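Local coordinates for protein oxidoreductase (Methanosarcina mazei, PDB 3KA7) that binds flavin-adenine dinucleotide and probably catalyses a flavin-dependent oxidation-reduction, as a member of the flavin-containing amine oxidoreductase family, at residues S279-L292 against F357-H371. Numbering follows the deposited sequence.
With FAD (flavin-adenine dinucleotide), chain B.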
loop_
_atom_site.group_PDB
_atom_site.type_symbol
_atom_site.label_atom_id
_atom_site.label_comp_id
_atom_site.label_asym_id
_atom_site.label_seq_id
_atom_site.Cartn_x
_atom_site.Cartn_y
_atom_site.Cartn_z
ATOM N N SER A 279 0.902 -8.626 -5.473
ATOM C CA SER A 279 2.315 -8.348 -5.259
ATOM C C SER A 279 2.726 -8.871 -3.889
ATOM O O SER A 279 1.895 -8.942 -2.980
ATOM C CB SER A 279 2.583 -6.851 -5.414
ATOM O OG SER A 279 1.758 -6.090 -4.550
ATOM N N ALA A 280 4.005 -9.228 -3.740
ATOM C CA ALA A 280 4.497 -9.888 -2.523
ATOM C C ALA A 280 5.686 -9.143 -1.930
ATOM O O ALA A 280 6.398 -8.404 -2.627
ATOM C CB ALA A 280 4.897 -11.330 -2.833
ATOM N N GLY A 281 5.916 -9.340 -0.642
ATOM C CA GLY A 281 7.050 -8.683 -0.001
ATOM C C GLY A 281 7.295 -9.262 1.374
ATOM O O GLY A 281 6.463 -9.986 1.923
ATOM N N ILE A 282 8.452 -8.930 1.928
ATOM C CA ILE A 282 8.793 -9.323 3.286
ATOM C C ILE A 282 9.147 -8.083 4.099
ATOM O O ILE A 282 9.896 -7.236 3.639
ATOM C CB ILE A 282 9.978 -10.276 3.309
ATOM C CG1 ILE A 282 9.602 -11.612 2.676
ATOM C CG2 ILE A 282 10.465 -10.464 4.747
ATOM C CD1 ILE A 282 10.820 -12.360 2.157
ATOM N N LYS A 283 8.581 -8.002 5.299
ATOM C CA LYS A 283 8.794 -6.898 6.224
ATOM C C LYS A 283 9.627 -7.410 7.403
ATOM O O LYS A 283 9.267 -8.407 8.031
ATOM C CB LYS A 283 7.434 -6.396 6.726
ATOM C CG LYS A 283 7.520 -5.383 7.863
ATOM C CD LYS A 283 6.152 -4.791 8.231
ATOM C CE LYS A 283 5.062 -5.847 8.300
ATOM N NZ LYS A 283 3.827 -5.269 8.908
ATOM N N ILE A 284 10.744 -6.742 7.679
ATOM C CA ILE A 284 11.580 -7.081 8.823
ATOM C C ILE A 284 11.485 -5.946 9.829
ATOM O O ILE A 284 11.863 -4.817 9.516
ATOM C CB ILE A 284 13.051 -7.304 8.408
ATOM C CG1 ILE A 284 13.144 -8.454 7.394
ATOM C CG2 ILE A 284 13.934 -7.561 9.649
ATOM C CD1 ILE A 284 14.551 -8.662 6.847
ATOM N N CYS A 285 10.980 -6.242 11.024
ATOM C CA CYS A 285 10.826 -5.231 12.080
ATOM C C CYS A 285 11.991 -5.343 13.058
ATOM O O CYS A 285 12.291 -6.431 13.534
ATOM C CB CYS A 285 9.515 -5.449 12.833
ATOM S SG CYS A 285 8.043 -5.324 11.747
ATOM N N LEU A 286 12.640 -4.213 13.338
ATOM C CA LEU A 286 13.807 -4.190 14.225
ATOM C C LEU A 286 13.460 -3.456 15.501
ATOM O O LEU A 286 12.796 -2.425 15.465
ATOM C CB LEU A 286 14.984 -3.479 13.545
ATOM C CG LEU A 286 15.359 -3.949 12.134
ATOM C CD1 LEU A 286 16.504 -3.114 11.577
ATOM C CD2 LEU A 286 15.710 -5.445 12.103
ATOM N N ALA A 287 13.901 -4.002 16.631
ATOM C CA ALA A 287 13.794 -3.311 17.897
ATOM C C ALA A 287 15.138 -2.614 18.081
ATOM O O ALA A 287 16.121 -3.251 18.419
ATOM C CB ALA A 287 13.540 -4.309 19.011
ATOM N N ALA A 288 15.197 -1.319 17.806
ATOM C CA ALA A 288 16.483 -0.625 17.804
ATOM C C ALA A 288 16.746 0.073 19.136
ATOM O O ALA A 288 15.844 0.650 19.710
ATOM C CB ALA A 288 16.541 0.374 16.651
ATOM N N ASP A 289 17.994 0.022 19.605
ATOM C CA ASP A 289 18.386 0.685 20.858
ATOM C C ASP A 289 18.940 2.086 20.590
ATOM O O ASP A 289 19.383 2.785 21.517
ATOM C CB ASP A 289 19.446 -0.141 21.575
ATOM C CG ASP A 289 18.993 -1.546 21.843
ATOM O OD1 ASP A 289 18.214 -1.733 22.792
ATOM O OD2 ASP A 289 19.402 -2.462 21.094
ATOM N N GLU A 290 18.913 2.485 19.321
ATOM C CA GLU A 290 19.360 3.798 18.887
ATOM C C GLU A 290 18.693 4.068 17.540
ATOM O O GLU A 290 18.267 3.134 16.878
ATOM C CB GLU A 290 20.876 3.806 18.714
ATOM C CG GLU A 290 21.386 2.844 17.635
ATOM C CD GLU A 290 22.894 2.872 17.497
ATOM O OE1 GLU A 290 23.473 3.982 17.528
ATOM O OE2 GLU A 290 23.500 1.791 17.345
ATOM N N PRO A 291 18.586 5.342 17.140
ATOM C CA PRO A 291 18.020 5.624 15.821
ATOM C C PRO A 291 18.841 4.973 14.702
ATOM O O PRO A 291 20.072 4.975 14.747
ATOM C CB PRO A 291 18.091 7.154 15.726
ATOM C CG PRO A 291 18.178 7.626 17.127
ATOM C CD PRO A 291 18.920 6.570 17.884
ATOM N N LEU A 292 18.160 4.398 13.708
ATOM C CA LEU A 292 18.848 3.818 12.568
ATOM C C LEU A 292 18.615 4.672 11.327
ATOM O O LEU A 292 19.523 4.841 10.515
ATOM C CB LEU A 292 18.392 2.367 12.331
ATOM C CG LEU A 292 18.617 1.406 13.497
ATOM C CD1 LEU A 292 17.979 0.039 13.205
ATOM C CD2 LEU A 292 20.101 1.252 13.823
ATOM N N PHE A 357 23.254 -1.136 8.170
ATOM C CA PHE A 357 23.362 -0.612 9.524
ATOM C C PHE A 357 24.561 -1.199 10.269
ATOM O O PHE A 357 24.406 -1.708 11.370
ATOM C CB PHE A 357 22.073 -0.923 10.292
ATOM C CG PHE A 357 20.852 -0.246 9.729
ATOM C CD1 PHE A 357 20.835 1.128 9.551
ATOM C CD2 PHE A 357 19.721 -0.980 9.399
ATOM C CE1 PHE A 357 19.715 1.772 9.049
ATOM C CE2 PHE A 357 18.590 -0.338 8.887
ATOM C CZ PHE A 357 18.592 1.031 8.716
ATOM N N PRO A 358 25.757 -1.122 9.670
ATOM C CA PRO A 358 26.912 -1.757 10.290
ATOM C C PRO A 358 27.211 -1.230 11.701
ATOM O O PRO A 358 27.223 -0.020 11.936
ATOM C CB PRO A 358 28.060 -1.435 9.319
ATOM C CG PRO A 358 27.646 -0.178 8.649
ATOM C CD PRO A 358 26.133 -0.342 8.476
ATOM N N GLY A 359 27.433 -2.149 12.632
ATOM C CA GLY A 359 27.851 -1.776 13.981
ATOM C C GLY A 359 26.758 -1.171 14.838
ATOM O O GLY A 359 27.000 -0.799 15.990
ATOM N N LYS A 360 25.543 -1.090 14.308
ATOM C CA LYS A 360 24.443 -0.502 15.064
ATOM C C LYS A 360 23.835 -1.507 16.037
ATOM O O LYS A 360 23.954 -2.727 15.861
ATOM C CB LYS A 360 23.365 0.066 14.132
ATOM C CG LYS A 360 23.857 1.195 13.258
ATOM C CD LYS A 360 24.104 2.464 14.063
ATOM C CE LYS A 360 24.246 3.669 13.146
ATOM N NZ LYS A 360 24.773 4.855 13.896
ATOM N N ARG A 361 23.181 -0.980 17.059
ATOM C CA ARG A 361 22.637 -1.789 18.133
ATOM C C ARG A 361 21.139 -2.004 17.933
ATOM O O ARG A 361 20.337 -1.106 18.159
ATOM C CB ARG A 361 22.912 -1.091 19.472
ATOM C CG ARG A 361 22.381 -1.794 20.698
ATOM C CD ARG A 361 22.685 -3.265 20.657
ATOM N NE ARG A 361 24.038 -3.572 21.097
ATOM C CZ ARG A 361 24.357 -3.966 22.329
ATOM N NH1 ARG A 361 23.424 -4.087 23.262
ATOM N NH2 ARG A 361 25.617 -4.232 22.629
ATOM N N TYR A 362 20.766 -3.203 17.497
ATOM C CA TYR A 362 19.350 -3.543 17.324
ATOM C C TYR A 362 19.185 -5.055 17.373
ATOM O O TYR A 362 20.165 -5.793 17.304
ATOM C CB TYR A 362 18.826 -3.021 15.972
ATOM C CG TYR A 362 19.556 -3.631 14.799
ATOM C CD1 TYR A 362 19.117 -4.820 14.223
ATOM C CD2 TYR A 362 20.695 -3.036 14.279
ATOM C CE1 TYR A 362 19.799 -5.398 13.177
ATOM C CE2 TYR A 362 21.384 -3.605 13.229
ATOM C CZ TYR A 362 20.922 -4.787 12.679
ATOM O OH TYR A 362 21.599 -5.364 11.642
ATOM N N GLU A 363 17.941 -5.502 17.490
ATOM C CA GLU A 363 17.617 -6.912 17.369
ATOM C C GLU A 363 16.468 -7.059 16.384
ATOM O O GLU A 363 15.595 -6.192 16.286
ATOM C CB GLU A 363 17.205 -7.493 18.721
ATOM C CG GLU A 363 18.255 -7.330 19.820
ATOM C CD GLU A 363 17.684 -7.533 21.215
ATOM O OE1 GLU A 363 16.675 -6.870 21.558
ATOM O OE2 GLU A 363 18.256 -8.347 21.979
ATOM N N VAL A 364 16.466 -8.153 15.651
ATOM C CA VAL A 364 15.323 -8.451 14.807
ATOM C C VAL A 364 14.157 -8.847 15.705
ATOM O O VAL A 364 14.258 -9.798 16.487
ATOM C CB VAL A 364 15.653 -9.583 13.838
ATOM C CG1 VAL A 364 14.412 -9.975 13.036
ATOM C CG2 VAL A 364 16.821 -9.171 12.929
ATOM N N LEU A 365 13.050 -8.125 15.586
ATOM C CA LEU A 365 11.889 -8.321 16.431
ATOM C C LEU A 365 10.917 -9.330 15.831
ATOM O O LEU A 365 10.467 -10.254 16.508
ATOM C CB LEU A 365 11.195 -6.971 16.678
ATOM C CG LEU A 365 9.985 -6.858 17.607
ATOM C CD1 LEU A 365 10.298 -7.312 19.040
ATOM C CD2 LEU A 365 9.422 -5.431 17.586
ATOM N N LEU A 366 10.577 -9.144 14.556
ATOM C CA LEU A 366 9.613 -10.021 13.897
ATOM C C LEU A 366 9.800 -9.889 12.395
ATOM O O LEU A 366 10.053 -8.792 11.896
ATOM C CB LEU A 366 8.182 -9.636 14.275
ATOM C CG LEU A 366 7.059 -10.580 13.820
ATOM C CD1 LEU A 366 7.216 -11.956 14.463
ATOM C CD2 LEU A 366 5.687 -9.986 14.121
ATOM N N ILE A 367 9.679 -11.004 11.682
ATOM C CA ILE A 367 9.704 -10.977 10.222
ATOM C C ILE A 367 8.344 -11.462 9.756
ATOM O O ILE A 367 7.856 -12.488 10.232
ATOM C CB ILE A 367 10.815 -11.896 9.695
ATOM C CG1 ILE A 367 12.170 -11.435 10.245
ATOM C CG2 ILE A 367 10.822 -11.964 8.144
ATOM C CD1 ILE A 367 13.306 -12.388 9.900
ATOM N N GLN A 368 7.708 -10.694 8.872
ATOM C CA GLN A 368 6.369 -11.019 8.371
ATOM C C GLN A 368 6.371 -11.051 6.843
ATOM O O GLN A 368 6.831 -10.101 6.213
ATOM C CB GLN A 368 5.371 -9.966 8.874
ATOM C CG GLN A 368 5.305 -9.874 10.425
ATOM C CD GLN A 368 4.632 -8.607 10.941
ATOM O OE1 GLN A 368 3.480 -8.637 11.385
ATOM N NE2 GLN A 368 5.347 -7.491 10.890
ATOM N N SER A 369 5.862 -12.140 6.255
ATOM C CA SER A 369 5.852 -12.288 4.799
ATOM C C SER A 369 4.438 -12.148 4.247
ATOM O O SER A 369 3.471 -12.607 4.875
ATOM C CB SER A 369 6.422 -13.640 4.373
ATOM O OG SER A 369 7.779 -13.780 4.776
ATOM N N TYR A 370 4.322 -11.528 3.077
ATOM C CA TYR A 370 3.016 -11.248 2.483
ATOM C C TYR A 370 2.976 -11.652 1.026
ATOM O O TYR A 370 3.855 -11.305 0.243
ATOM C CB TYR A 370 2.699 -9.753 2.592
ATOM C CG TYR A 370 2.646 -9.292 4.022
ATOM C CD1 TYR A 370 1.430 -9.197 4.693
ATOM C CD2 TYR A 370 3.801 -8.960 4.705
ATOM C CE1 TYR A 370 1.367 -8.797 6.025
ATOM C CE2 TYR A 370 3.751 -8.551 6.035
ATOM C CZ TYR A 370 2.532 -8.467 6.681
ATOM O OH TYR A 370 2.482 -8.060 7.989
ATOM N N HIS A 371 1.947 -12.381 0.654
ATOM C CA HIS A 371 1.857 -12.849 -0.703
ATOM C C HIS A 371 0.490 -13.474 -0.877
ATOM O O HIS A 371 -0.242 -13.665 0.101
ATOM C CB HIS A 371 2.958 -13.887 -0.977
ATOM C CG HIS A 371 2.912 -15.079 -0.071
ATOM N ND1 HIS A 371 3.576 -15.125 1.137
ATOM C CD2 HIS A 371 2.305 -16.282 -0.213
ATOM C CE1 HIS A 371 3.352 -16.293 1.715
ATOM N NE2 HIS A 371 2.587 -17.014 0.917
HETATM P PA FAD B . -7.804 -5.588 3.446
HETATM O O1A FAD B . -7.453 -6.624 2.410
HETATM O O2A FAD B . -6.681 -5.123 4.344
HETATM O O5B FAD B . -8.999 -6.144 4.362
HETATM C C5B FAD B . -9.873 -7.144 3.853
HETATM C C4B FAD B . -10.682 -7.594 5.074
HETATM O O4B FAD B . -11.679 -8.529 4.714
HETATM C C3B FAD B . -9.778 -8.265 6.110
HETATM O O3B FAD B . -9.913 -7.627 7.371
HETATM C C2B FAD B . -10.283 -9.709 6.153
HETATM O O2B FAD B . -10.169 -10.301 7.434
HETATM C C1B FAD B . -11.729 -9.562 5.695
HETATM N N9A FAD B . -12.303 -10.750 5.051
HETATM C C8A FAD B . -11.740 -11.605 4.125
HETATM N N7A FAD B . -12.684 -12.524 3.770
HETATM C C5A FAD B . -13.821 -12.246 4.464
HETATM C C6A FAD B . -15.066 -12.855 4.516
HETATM N N6A FAD B . -15.356 -13.855 3.689
HETATM N N1A FAD B . -16.039 -12.326 5.340
HETATM C C2A FAD B . -15.788 -11.214 6.119
HETATM N N3A FAD B . -14.548 -10.613 6.072
HETATM C C4A FAD B . -13.593 -11.136 5.259
HETATM N N1 FAD B . 0.028 0.908 2.268
HETATM C C2 FAD B . 0.337 2.237 2.502
HETATM O O2 FAD B . -0.431 3.126 2.109
HETATM N N3 FAD B . 1.519 2.555 3.151
HETATM C C4 FAD B . 2.391 1.561 3.564
HETATM O O4 FAD B . 3.442 1.837 4.142
HETATM C C4X FAD B . 2.085 0.229 3.325
HETATM N N5 FAD B . 2.964 -0.770 3.719
HETATM C C5X FAD B . 2.636 -2.095 3.485
HETATM C C6 FAD B . 3.500 -3.113 3.890
HETATM C C7 FAD B . 3.165 -4.444 3.676
HETATM C C7M FAD B . 4.121 -5.523 4.121
HETATM C C8 FAD B . 1.963 -4.748 3.049
HETATM C C8M FAD B . 1.568 -6.173 2.792
HETATM C C9 FAD B . 1.102 -3.735 2.633
HETATM C C9A FAD B . 1.434 -2.403 2.858
HETATM N N10 FAD B . 0.577 -1.392 2.445
HETATM C C10 FAD B . 0.894 -0.083 2.682
HETATM C "C1'" FAD B . -0.673 -1.692 1.684
HETATM C "C2'" FAD B . -1.863 -1.644 2.650
HETATM O "O2'" FAD B . -1.539 -2.363 3.838
HETATM C "C3'" FAD B . -3.082 -2.256 1.966
HETATM O "O3'" FAD B . -3.198 -1.723 0.652
HETATM C "C4'" FAD B . -4.415 -2.030 2.674
HETATM O "O4'" FAD B . -4.344 -2.327 4.054
HETATM C "C5'" FAD B . -5.418 -2.983 2.033
HETATM O "O5'" FAD B . -6.700 -2.584 2.451
HETATM P P FAD B . -7.992 -3.205 1.769
HETATM O O1P FAD B . -9.061 -2.143 1.696
HETATM O O2P FAD B . -7.675 -3.884 0.451
HETATM O O3P FAD B . -8.549 -4.323 2.783
HETATM O O HOH W 1 16.654 -4.091 20.946
HETATM O O HOH W 2 22.306 5.863 15.947
#
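With chi1 at 171° Lys283 swings CG away from its own N, and a bend at chi3 (44°) carries CE and NZ back to Tyr370, whose CG stands anti to the carbonyl carbon (chi1 -61°). They sit on neighbouring antiparallel strands, 280-288 and edge strand 362-370, of the mixed sheet that packs against the flavin in this amine-oxidoreductase fold. Lys283 NZ gives Tyr370 OH a weak hydrogen bond of 3.2 Å, but its stronger partner is Gly52 O; a long, flexible lysine suits a place where one ammonium reaches Gly52 O and, more weakly, Ser50 O and Tyr370 OH. The tyrosine ring offers a flat face to the dimethylbenzene end of FAD, Tyr370 CD2 lying 3.5 Å from FAD C7M, while Gly281 O sits at its edge.

Midway, a classic beta bulge sets Leu365 and Leu366 both opposite Cys285: Cys285 O takes Leu365 N at 2.8 Å and Leu366 N weakly at 3.4 Å. Both leucines pack on strand 47-50. On the face carrying Ile282 and Ile367, these two pack on Leu342 and Ile346 of helix 342-356, Ile282 CG2 meeting Ile367 CG2 at 3.7 Å.

Beyond the strands, Leu292 CB lies over a face of the Phe357 ring, 3.9 Å from its centroid, a CH-pi contact. Glu290 is long enough to reach the backbone just before strand 362-370: Glu290 OE2 accepts Arg361 N at 2.8 Å through the anti lone pair.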